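Local atomic coordinates of lovastatin nonaketide synthase, polyketide synthase component (Aspergillus terreus, PDB entry 7CPX), a protein that builds the nonaketide core of lovastatin as an iterative, multidomain polyketide synthase, condensing nine malonyl-CoA units into enzyme-bound dihydromonacolin L together with its partner LovC. Residues A[129-133]-A[206-210]; A[624-629]-A[678-683]; A[1676-1680]-A[1711-1716]; A[1835-1839]-A[1851-1855]. The protein carries 2 engineered substitutions. One frame throughout, in Å; residues are numbered along the deposited sequence.

Interaction 1. Residues A[129-133]-A[206-210]; sequences VGVMT and AGANL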
loop_
_atom_site.group_PDB
_atom_site.type_symbol
_atom_site.label_atom_id
_atom_site.label_comp_id
_atom_site.label_asym_id
_atom_site.label_seq_id
_atom_site.Cartn_x
_atom_site.Cartn_y
_atom_site.Cartn_z
ATOM N N VAL A 129 31.515 9.059 -24.871
ATOM C CA VAL A 129 30.180 9.577 -24.606
ATOM C C VAL A 129 30.151 10.155 -23.202
ATOM O O VAL A 129 30.550 9.492 -22.237
ATOM C CB VAL A 129 29.113 8.480 -24.772
ATOM C CG1 VAL A 129 27.724 9.050 -24.564
ATOM C CG2 VAL A 129 29.219 7.860 -26.146
ATOM N N GLY A 130 29.677 11.391 -23.091
ATOM C CA GLY A 130 29.486 12.032 -21.810
ATOM C C GLY A 130 28.040 11.976 -21.370
ATOM O O GLY A 130 27.170 12.624 -21.960
ATOM N N VAL A 131 27.769 11.187 -20.337
ATOM C CA VAL A 131 26.430 11.036 -19.788
ATOM C C VAL A 131 26.512 11.202 -18.281
ATOM O O VAL A 131 27.390 10.628 -17.627
ATOM C CB VAL A 131 25.813 9.673 -20.154
ATOM C CG1 VAL A 131 25.781 9.500 -21.656
ATOM C CG2 VAL A 131 26.599 8.556 -19.515
ATOM N N MET A 132 25.594 11.990 -17.733
ATOM C CA MET A 132 25.553 12.276 -16.308
ATOM C C MET A 132 24.207 11.985 -15.671
ATOM O O MET A 132 24.160 11.749 -14.458
ATOM C CB MET A 132 25.901 13.753 -16.063
ATOM C CG MET A 132 25.827 14.217 -14.616
ATOM S SD MET A 132 25.581 15.996 -14.509
ATOM C CE MET A 132 23.994 16.056 -13.678
ATOM N N THR A 133 23.125 11.956 -16.442
ATOM C CA THR A 133 21.782 12.066 -15.892
ATOM C C THR A 133 20.904 10.908 -16.341
ATOM O O THR A 133 19.813 11.121 -16.879
ATOM C CB THR A 133 21.147 13.396 -16.295
ATOM O OG1 THR A 133 22.169 14.388 -16.456
ATOM C CG2 THR A 133 20.184 13.847 -15.221
ATOM N N ALA A 206 30.512 12.279 -28.119
ATOM C CA ALA A 206 29.077 12.411 -27.967
ATOM C C ALA A 206 28.746 12.788 -26.532
ATOM O O ALA A 206 29.571 12.685 -25.626
ATOM C CB ALA A 206 28.359 11.114 -28.357
ATOM N N GLY A 207 27.517 13.241 -26.349
ATOM C CA GLY A 207 27.008 13.556 -25.031
ATOM C C GLY A 207 25.513 13.373 -25.019
ATOM O O GLY A 207 24.842 13.555 -26.040
ATOM N N ALA A 208 24.984 13.009 -23.856
ATOM C CA ALA A 208 23.558 12.727 -23.744
ATOM C C ALA A 208 23.070 13.097 -22.355
ATOM O O ALA A 208 23.561 12.557 -21.359
ATOM C CB ALA A 208 23.271 11.254 -24.033
ATOM N N ASN A 209 22.109 14.014 -22.296
ATOM C CA ASN A 209 21.370 14.304 -21.077
ATOM C C ASN A 209 19.893 14.332 -21.423
ATOM O O ASN A 209 19.482 15.055 -22.335
ATOM C CB ASN A 209 21.793 15.633 -20.458
ATOM C CG ASN A 209 20.894 16.054 -19.316
ATOM O OD1 ASN A 209 21.078 15.630 -18.175
ATOM N ND2 ASN A 209 19.913 16.896 -19.616
ATOM N N LEU A 210 19.101 13.548 -20.703
ATOM C CA LEU A 210 17.680 13.432 -20.974
ATOM C C LEU A 210 16.893 13.541 -19.679
ATOM O O LEU A 210 17.386 13.212 -18.597
ATOM C CB LEU A 210 17.355 12.111 -21.672
ATOM C CG LEU A 210 17.944 11.963 -23.075
ATOM C CD1 LEU A 210 17.584 10.614 -23.644
ATOM C CD2 LEU A 210 17.455 13.070 -23.989
#
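G130 meets strand 203-209 with both of its backbone polar atoms: its N donates to A206 O at 2.8 Å, and its O accepts from A208 N at 2.9 Å. Straddling G207 in this way is the register of a parallel ladder. Weaker CA-H...O contacts fill in beside these bonds. V129 CA lies 3.3 Å from A206 O and G207 CA 3.2 Å from G130 O, giving each carbonyl a second, softer donor.

Apolar contacts occupy one face of the pair. V129 CG2 lies 4.0 Å from A206 CB, and V131 CG1, set anti to its own carbonyl carbon (chi1 -57°), lies 3.9 Å from A208 CB. Past the regular pairing the chemistry turns polar: T133 OG1 is directed at N209 OD1, though the modelled separation is too short to take literally. R244 NH1 also bonds weakly to that amide oxygen.

Strand 126-131 runs between 174-177 and 203-209 in a mixed sheet of the thiolase-type ketosynthase fold. L102 of helix 97-113 covers V129, A206 and A208, while M132 lies near the predicted catalytic C181 and joins T133 and N209 against E369 of helix 369-386.

Interaction 2. Residues A[624-629]-A[678-683]; sequences ATFSQP and AYLRGV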
loop_
_atom_site.group_PDB
_atom_site.type_symbol
_atom_site.label_atom_id
_atom_site.label_comp_id
_atom_site.label_asym_id
_atom_site.label_seq_id
_atom_site.Cartn_x
_atom_site.Cartn_y
_atom_site.Cartn_z
ATOM N N ALA A 624 25.530 1.954 -93.590
ATOM C CA ALA A 624 26.689 1.294 -93.000
ATOM C C ALA A 624 27.779 2.307 -92.672
ATOM O O ALA A 624 28.309 2.328 -91.554
ATOM C CB ALA A 624 27.220 0.219 -93.949
ATOM N N THR A 625 28.079 3.195 -93.626
ATOM C CA THR A 625 29.181 4.139 -93.470
ATOM C C THR A 625 29.046 4.964 -92.201
ATOM O O THR A 625 30.053 5.408 -91.640
ATOM C CB THR A 625 29.251 5.072 -94.682
ATOM O OG1 THR A 625 28.035 5.826 -94.780
ATOM C CG2 THR A 625 29.455 4.280 -95.963
ATOM N N PHE A 626 27.820 5.197 -91.746
ATOM C CA PHE A 626 27.561 5.942 -90.521
ATOM C C PHE A 626 27.014 5.073 -89.402
ATOM O O PHE A 626 27.379 5.269 -88.243
ATOM C CB PHE A 626 26.574 7.080 -90.802
ATOM C CG PHE A 626 26.959 7.935 -91.975
ATOM C CD1 PHE A 626 28.273 8.331 -92.158
ATOM C CD2 PHE A 626 26.010 8.328 -92.903
ATOM C CE1 PHE A 626 28.631 9.112 -93.239
ATOM C CE2 PHE A 626 26.362 9.111 -93.985
ATOM C CZ PHE A 626 27.674 9.503 -94.153
ATOM N N SER A 627 26.153 4.106 -89.722
ATOM C CA SER A 627 25.577 3.259 -88.683
ATOM C C SER A 627 26.653 2.448 -87.972
ATOM O O SER A 627 26.631 2.324 -86.741
ATOM C CB SER A 627 24.520 2.333 -89.286
ATOM O OG SER A 627 25.085 1.488 -90.271
ATOM N N GLN A 628 27.610 1.884 -88.726
ATOM C CA GLN A 628 28.650 1.082 -88.082
ATOM C C GLN A 628 29.537 1.945 -87.195
ATOM O O GLN A 628 29.622 1.679 -85.981
ATOM C CB GLN A 628 29.452 0.321 -89.139
ATOM C CG GLN A 628 28.645 -0.725 -89.887
ATOM C CD GLN A 628 29.419 -1.348 -91.030
ATOM O OE1 GLN A 628 30.540 -0.937 -91.331
ATOM N NE2 GLN A 628 28.825 -2.346 -91.674
ATOM N N PRO A 629 30.216 2.974 -87.708
ATOM C CA PRO A 629 31.018 3.822 -86.815
ATOM C C PRO A 629 30.197 4.526 -85.753
ATOM O O PRO A 629 30.720 4.790 -84.667
ATOM C CB PRO A 629 31.685 4.817 -87.773
ATOM C CG PRO A 629 30.846 4.809 -88.988
ATOM C CD PRO A 629 30.285 3.430 -89.106
ATOM N N ALA A 678 36.065 0.735 -87.363
ATOM C CA ALA A 678 34.632 0.839 -87.616
ATOM C C ALA A 678 34.355 1.754 -88.802
ATOM O O ALA A 678 33.553 1.425 -89.685
ATOM C CB ALA A 678 33.914 1.344 -86.366
ATOM N N TYR A 679 35.024 2.909 -88.846
ATOM C CA TYR A 679 34.849 3.812 -89.980
ATOM C C TYR A 679 35.319 3.163 -91.275
ATOM O O TYR A 679 34.668 3.296 -92.319
ATOM C CB TYR A 679 35.599 5.121 -89.737
ATOM C CG TYR A 679 34.826 6.136 -88.924
ATOM C CD1 TYR A 679 33.710 6.772 -89.452
ATOM C CD2 TYR A 679 35.222 6.471 -87.636
ATOM C CE1 TYR A 679 33.004 7.706 -88.718
ATOM C CE2 TYR A 679 34.521 7.404 -86.894
ATOM C CZ TYR A 679 33.413 8.017 -87.439
ATOM O OH TYR A 679 32.712 8.946 -86.706
ATOM N N LEU A 680 36.450 2.455 -91.230
ATOM C CA LEU A 680 36.952 1.784 -92.425
ATOM C C LEU A 680 35.959 0.742 -92.927
ATOM O O LEU A 680 35.695 0.654 -94.132
ATOM C CB LEU A 680 38.303 1.135 -92.123
ATOM C CG LEU A 680 39.033 0.474 -93.294
ATOM C CD1 LEU A 680 39.573 1.521 -94.256
ATOM C CD2 LEU A 680 40.153 -0.419 -92.781
ATOM N N ARG A 681 35.400 -0.054 -92.014
ATOM C CA ARG A 681 34.418 -1.060 -92.401
ATOM C C ARG A 681 33.138 -0.419 -92.915
ATOM O O ARG A 681 32.441 -1.009 -93.748
ATOM C CB ARG A 681 34.120 -1.975 -91.212
ATOM C CG ARG A 681 33.068 -3.042 -91.472
ATOM C CD ARG A 681 33.387 -3.884 -92.697
ATOM N NE ARG A 681 32.622 -3.462 -93.864
ATOM C CZ ARG A 681 32.514 -4.160 -94.987
ATOM N NH1 ARG A 681 33.114 -5.331 -95.134
ATOM N NH2 ARG A 681 31.783 -3.675 -95.986
ATOM N N GLY A 682 32.811 0.782 -92.433
ATOM C CA GLY A 682 31.655 1.483 -92.965
ATOM C C GLY A 682 31.765 1.718 -94.459
ATOM O O GLY A 682 30.791 1.544 -95.198
ATOM N N VAL A 683 32.949 2.101 -94.924
ATOM C CA VAL A 683 33.190 2.325 -96.346
ATOM C C VAL A 683 34.021 1.182 -96.918
ATOM O O VAL A 683 33.634 0.016 -96.831
ATOM C CB VAL A 683 33.887 3.678 -96.589
ATOM C CG1 VAL A 683 32.916 4.827 -96.365
ATOM C CG2 VAL A 683 35.111 3.824 -95.694
#
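P629 lies over one face of the Y679 ring, crossing it at about a right angle. Its CB is 3.4 Å from the ring centroid and 17° off the normal, a CH-pi contact displaced a little toward the CD1-CE1 side. The Y679 side chain starts out away from helix 624-644; with CG anti to the carbonyl carbon (chi1 -84°), the ring swings back against the proline. A678 completes this apolar patch, its CB 3.8 Å from P629 CA.

Q628, the residue just before P629, reaches along an extended chain toward R681. Its OE1 lies 3.3 Å from R681 CG, and the amide and guanidinium planes stand 78° apart. G682 N is also near OE1 but at a poor angle for bonding, and it is already committed to A678 O within its own helix. The other end of the amide bonds through NE2 to Q566 OE1, while R681 makes a cation-pi contact with Y774.

The two helices run nearly antiparallel in the malonyl-CoA:ACP transacylase domain. Q628 O accepts from S657 OG, next to S656 in a GxSxG sequence consistent with the nucleophile elbow of acyltransferases.

The backbones come together most closely at G682, whose CA is 3.7 Å from T625 CA with no side chain between them; the segment axes approach to 7.7 Å. Beside this point T625 CG2 meets V683 CG1 at 3.5 Å, the two side chains crossing at about a right angle.

Interaction 3. Residues A[1676-1680]-A[1711-1716]; sequences LVDLL and EATKLL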
loop_
_atom_site.group_PDB
_atom_site.type_symbol
_atom_site.label_atom_id
_atom_site.label_comp_id
_atom_site.label_asym_id
_atom_site.label_seq_id
_atom_site.Cartn_x
_atom_site.Cartn_y
_atom_site.Cartn_z
ATOM N N LEU A 1676 -15.000 45.398 76.440
ATOM C CA LEU A 1676 -14.230 45.987 75.352
ATOM C C LEU A 1676 -14.681 47.415 75.064
ATOM O O LEU A 1676 -13.861 48.259 74.681
ATOM C CB LEU A 1676 -14.351 45.118 74.099
ATOM C CG LEU A 1676 -13.500 45.525 72.896
ATOM C CD1 LEU A 1676 -12.036 45.655 73.277
ATOM C CD2 LEU A 1676 -13.662 44.531 71.759
ATOM N N VAL A 1677 -15.971 47.702 75.242
ATOM C CA VAL A 1677 -16.442 49.080 75.125
ATOM C C VAL A 1677 -15.763 49.954 76.169
ATOM O O VAL A 1677 -15.412 51.109 75.903
ATOM C CB VAL A 1677 -17.977 49.138 75.244
ATOM C CG1 VAL A 1677 -18.625 48.369 74.105
ATOM C CG2 VAL A 1677 -18.439 48.596 76.594
ATOM N N ASP A 1678 -15.569 49.418 77.377
ATOM C CA ASP A 1678 -14.829 50.153 78.396
ATOM C C ASP A 1678 -13.393 50.393 77.952
ATOM O O ASP A 1678 -12.819 51.454 78.226
ATOM C CB ASP A 1678 -14.862 49.393 79.722
ATOM C CG ASP A 1678 -16.274 49.133 80.209
ATOM O OD1 ASP A 1678 -17.168 49.951 79.910
ATOM O OD2 ASP A 1678 -16.490 48.108 80.888
ATOM N N LEU A 1679 -12.795 49.418 77.264
ATOM C CA LEU A 1679 -11.463 49.623 76.707
ATOM C C LEU A 1679 -11.468 50.775 75.712
ATOM O O LEU A 1679 -10.554 51.607 75.707
ATOM C CB LEU A 1679 -10.969 48.342 76.036
ATOM C CG LEU A 1679 -9.525 48.371 75.530
ATOM C CD1 LEU A 1679 -8.549 48.338 76.695
ATOM C CD2 LEU A 1679 -9.265 47.219 74.574
ATOM N N LEU A 1680 -12.492 50.836 74.857
ATOM C CA LEU A 1680 -12.624 51.977 73.958
ATOM C C LEU A 1680 -12.734 53.280 74.735
ATOM O O LEU A 1680 -12.284 54.329 74.259
ATOM C CB LEU A 1680 -13.839 51.796 73.049
ATOM C CG LEU A 1680 -14.168 52.959 72.110
ATOM C CD1 LEU A 1680 -12.970 53.313 71.243
ATOM C CD2 LEU A 1680 -15.369 52.620 71.242
ATOM N N GLU A 1711 -15.212 49.389 66.630
ATOM C CA GLU A 1711 -14.199 50.428 66.788
ATOM C C GLU A 1711 -13.303 50.122 67.980
ATOM O O GLU A 1711 -12.095 50.388 67.953
ATOM C CB GLU A 1711 -14.868 51.792 66.955
ATOM C CG GLU A 1711 -15.856 52.139 65.852
ATOM C CD GLU A 1711 -15.208 52.198 64.483
ATOM O OE1 GLU A 1711 -13.964 52.272 64.415
ATOM O OE2 GLU A 1711 -15.944 52.169 63.474
ATOM N N ALA A 1712 -13.884 49.560 69.041
ATOM C CA ALA A 1712 -13.085 49.135 70.182
ATOM C C ALA A 1712 -12.104 48.042 69.780
ATOM O O ALA A 1712 -10.972 48.003 70.269
ATOM C CB ALA A 1712 -14.000 48.650 71.304
ATOM N N THR A 1713 -12.527 47.138 68.895
ATOM C CA THR A 1713 -11.617 46.117 68.387
ATOM C C THR A 1713 -10.493 46.744 67.574
ATOM O O THR A 1713 -9.336 46.318 67.669
ATOM C CB THR A 1713 -12.388 45.103 67.541
ATOM O OG1 THR A 1713 -13.466 44.555 68.311
ATOM C CG2 THR A 1713 -11.471 43.979 67.090
ATOM N N LYS A 1714 -10.819 47.741 66.750
ATOM C CA LYS A 1714 -9.776 48.475 66.037
ATOM C C LYS A 1714 -8.759 49.048 67.015
ATOM O O LYS A 1714 -7.543 48.930 66.817
ATOM C CB LYS A 1714 -10.381 49.608 65.213
ATOM C CG LYS A 1714 -11.222 49.194 64.033
ATOM C CD LYS A 1714 -11.472 50.406 63.153
ATOM C CE LYS A 1714 -12.794 50.319 62.432
ATOM N NZ LYS A 1714 -13.088 51.557 61.659
ATOM N N LEU A 1715 -9.251 49.695 68.072
ATOM C CA LEU A 1715 -8.363 50.279 69.071
ATOM C C LEU A 1715 -7.518 49.205 69.747
ATOM O O LEU A 1715 -6.324 49.409 70.003
ATOM C CB LEU A 1715 -9.190 51.054 70.098
ATOM C CG LEU A 1715 -8.528 51.422 71.424
ATOM C CD1 LEU A 1715 -8.959 52.812 71.862
ATOM C CD2 LEU A 1715 -8.875 50.398 72.493
ATOM N N LEU A 1716 -8.124 48.055 70.041
ATOM C CA LEU A 1716 -7.389 46.949 70.642
ATOM C C LEU A 1716 -6.252 46.498 69.736
ATOM O O LEU A 1716 -5.120 46.299 70.190
ATOM C CB LEU A 1716 -8.350 45.792 70.926
ATOM C CG LEU A 1716 -7.757 44.390 71.076
ATOM C CD1 LEU A 1716 -6.767 44.339 72.219
ATOM C CD2 LEU A 1716 -8.869 43.380 71.287
#
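L1676 and A1712 meet because the leucine CG stands anti to the backbone N (chi1 -175°), sending the branched end across to helix 1705-1719. L1679 and L1680 adopt the same first torsion, as does L1715 coming the other way (chi1 164°). The leucines of both helices meet in a shared apolar seam.

The methyl of A1712 packs between L1676 and L1680. L1676 CG approaches A1712 CB to 3.5 Å and L1680 CB to 3.6 Å, one from each end of the short helix 1676-1680, and L1680 CA and A1712 CA come within 4.7 Å. L1679 works farther along: its CG touches L1715 CD2 at 3.7 Å, and the side chains of L1679 and L1716 cross at about a right angle, with L1679 CD2 4.0 Å from L1716 CB. L1715 divides its branches, CD2 toward L1679 and CD1 toward L1680 CD1 at 4.1 Å. The hydroxyl of T1713 faces L1676 CD2, its polar need being met by T1709 O in its own helix.

The segment axes cross at 67°. Against the seam, F1691 and M1693 of strand 1689-1693 support L1676, L1679 and L1716. Helix 1705-1719 links strand 1689-1693 to its parallel neighbour 1720-1728, a beta-alpha-beta crossover in a Rossmann-like sheet, consistent with the ketoreductase-like structural subdomain of related polyketide synthases.

Interaction 4. Residues A[1835-1839]-A[1851-1855]; sequences RAPVA and LESAE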
loop_
_atom_site.group_PDB
_atom_site.type_symbol
_atom_site.label_atom_id
_atom_site.label_comp_id
_atom_site.label_asym_id
_atom_site.label_seq_id
_atom_site.Cartn_x
_atom_site.Cartn_y
_atom_site.Cartn_z
ATOM N N ARG A 1835 -17.867 -5.898 55.434
ATOM C CA ARG A 1835 -18.704 -4.939 56.137
ATOM C C ARG A 1835 -18.908 -3.638 55.377
ATOM O O ARG A 1835 -19.776 -2.849 55.768
ATOM C CB ARG A 1835 -18.105 -4.624 57.515
ATOM C CG ARG A 1835 -18.049 -5.826 58.443
ATOM C CD ARG A 1835 -17.248 -5.525 59.697
ATOM N NE ARG A 1835 -15.839 -5.294 59.398
ATOM C CZ ARG A 1835 -14.922 -4.982 60.303
ATOM N NH1 ARG A 1835 -15.231 -4.847 61.584
ATOM N NH2 ARG A 1835 -13.663 -4.799 59.915
ATOM N N ALA A 1836 -18.146 -3.389 54.313
ATOM C CA ALA A 1836 -18.316 -2.206 53.489
ATOM C C ALA A 1836 -18.761 -2.614 52.093
ATOM O O ALA A 1836 -18.172 -3.537 51.516
ATOM C CB ALA A 1836 -17.011 -1.410 53.406
ATOM N N PRO A 1837 -19.781 -1.976 51.519
ATOM C CA PRO A 1837 -20.216 -2.364 50.168
ATOM C C PRO A 1837 -19.088 -2.223 49.160
ATOM O O PRO A 1837 -18.538 -1.136 48.961
ATOM C CB PRO A 1837 -21.367 -1.396 49.874
ATOM C CG PRO A 1837 -21.856 -0.969 51.206
ATOM C CD PRO A 1837 -20.653 -0.937 52.094
ATOM N N VAL A 1838 -18.745 -3.337 48.522
ATOM C CA VAL A 1838 -17.726 -3.377 47.481
ATOM C C VAL A 1838 -18.329 -4.065 46.267
ATOM O O VAL A 1838 -18.736 -5.230 46.349
ATOM C CB VAL A 1838 -16.457 -4.106 47.943
ATOM C CG1 VAL A 1838 -15.515 -4.314 46.776
ATOM C CG2 VAL A 1838 -15.775 -3.319 49.043
ATOM N N ALA A 1839 -18.367 -3.356 45.145
ATOM C CA ALA A 1839 -18.958 -3.863 43.917
ATOM C C ALA A 1839 -17.877 -4.341 42.960
ATOM O O ALA A 1839 -16.861 -3.670 42.760
ATOM C CB ALA A 1839 -19.806 -2.786 43.244
ATOM N N LEU A 1851 -12.636 -4.620 41.743
ATOM C CA LEU A 1851 -13.359 -4.283 42.959
ATOM C C LEU A 1851 -13.320 -2.776 43.168
ATOM O O LEU A 1851 -12.256 -2.156 43.064
ATOM C CB LEU A 1851 -12.747 -5.001 44.159
ATOM C CG LEU A 1851 -12.750 -6.528 44.095
ATOM C CD1 LEU A 1851 -11.952 -7.119 45.247
ATOM C CD2 LEU A 1851 -14.173 -7.054 44.108
ATOM N N GLU A 1852 -14.476 -2.186 43.463
ATOM C CA GLU A 1852 -14.555 -0.760 43.729
ATOM C C GLU A 1852 -15.488 -0.522 44.905
ATOM O O GLU A 1852 -16.311 -1.369 45.253
ATOM C CB GLU A 1852 -15.041 0.025 42.503
ATOM C CG GLU A 1852 -16.483 -0.252 42.107
ATOM C CD GLU A 1852 -16.966 0.669 41.005
ATOM O OE1 GLU A 1852 -16.133 1.409 40.442
ATOM O OE2 GLU A 1852 -18.180 0.659 40.707
ATOM N N SER A 1853 -15.340 0.642 45.529
ATOM C CA SER A 1853 -16.193 0.987 46.657
ATOM C C SER A 1853 -17.611 1.254 46.171
ATOM O O SER A 1853 -17.831 2.076 45.276
ATOM C CB SER A 1853 -15.641 2.209 47.385
ATOM O OG SER A 1853 -16.459 2.548 48.491
ATOM N N ALA A 1854 -18.577 0.558 46.768
ATOM C CA ALA A 1854 -19.982 0.689 46.413
ATOM C C ALA A 1854 -20.768 1.484 47.448
ATOM O O ALA A 1854 -22.002 1.435 47.452
ATOM C CB ALA A 1854 -20.608 -0.693 46.229
ATOM N N GLU A 1855 -20.079 2.208 48.325
ATOM C CA GLU A 1855 -20.754 2.960 49.373
ATOM C C GLU A 1855 -21.765 3.923 48.769
ATOM O O GLU A 1855 -21.415 4.769 47.941
ATOM C CB GLU A 1855 -19.728 3.719 50.209
ATOM C CG GLU A 1855 -18.793 2.824 51.002
ATOM C CD GLU A 1855 -17.712 3.606 51.721
ATOM O OE1 GLU A 1855 -17.596 4.825 51.475
ATOM O OE2 GLU A 1855 -16.979 3.002 52.532
#
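A beta hairpin made of strands 1838-1842 and 1849-1853 is joined here at its open end, where A1839 and E1852 form a hydrogen-bonded antiparallel pair and V1838 and S1853 the adjoining non-hydrogen-bonded one. A1839 N donates to E1852 O, and E1852 N to A1839 O, each at 2.9 Å. Beyond the last regular pair a third bond continues the pairing: A1854 N reaches P1837 O at 2.8 Å, but from above the carbonyl plane, 45° out of it, as the chains begin to diverge.

V1838 turns CG1 anti to the backbone N (chi1 171°), bringing this methyl 3.9 Å from L1851 CB. E1852 instead places CG between its N and carbonyl carbon (chi1 67°), which lays it 3.5 Å from A1839 O; the carboxylate, carried on an extended chain, is held through OE2 by Q1841 NE2 and by a salt bridge to R2145.

Strand 1849-1853 also bonds by its backbone to R2143, through L1851 and S1853, while V1838 is tied to S1914. I1831 of strand 1828-1832 packs on V1838 and S1853. At the mouth of the hairpin the A1854 methyl lies between two apolar groups, with P1837 CB 3.8 Å and A1839 CB 3.7 Å from A1854 CB.

In the fold
The four contacts share no element and follow one another along the chain, the centres of interactions 2 and 3 lying about 175 Å apart. Interaction 1 is wholly buried; the others are mostly buried, with some partly exposed residues, and V683 of interaction 2 is exposed. Interactions 1 and 4 are backbone-bonded strand pairs, the first a parallel ladder inside a catalytic-domain sheet, the second a local antiparallel hairpin. Interactions 2 and 3 join helices through apolar packing: a glycine and a CH-pi contact serve the nearly antiparallel pair, leucines packed round an alanine the obliquely crossed one. Interaction 1 lies beside predicted ketosynthase active-site residues, interaction 2 by a probable nucleophile elbow; 3 and 4 are structural packing.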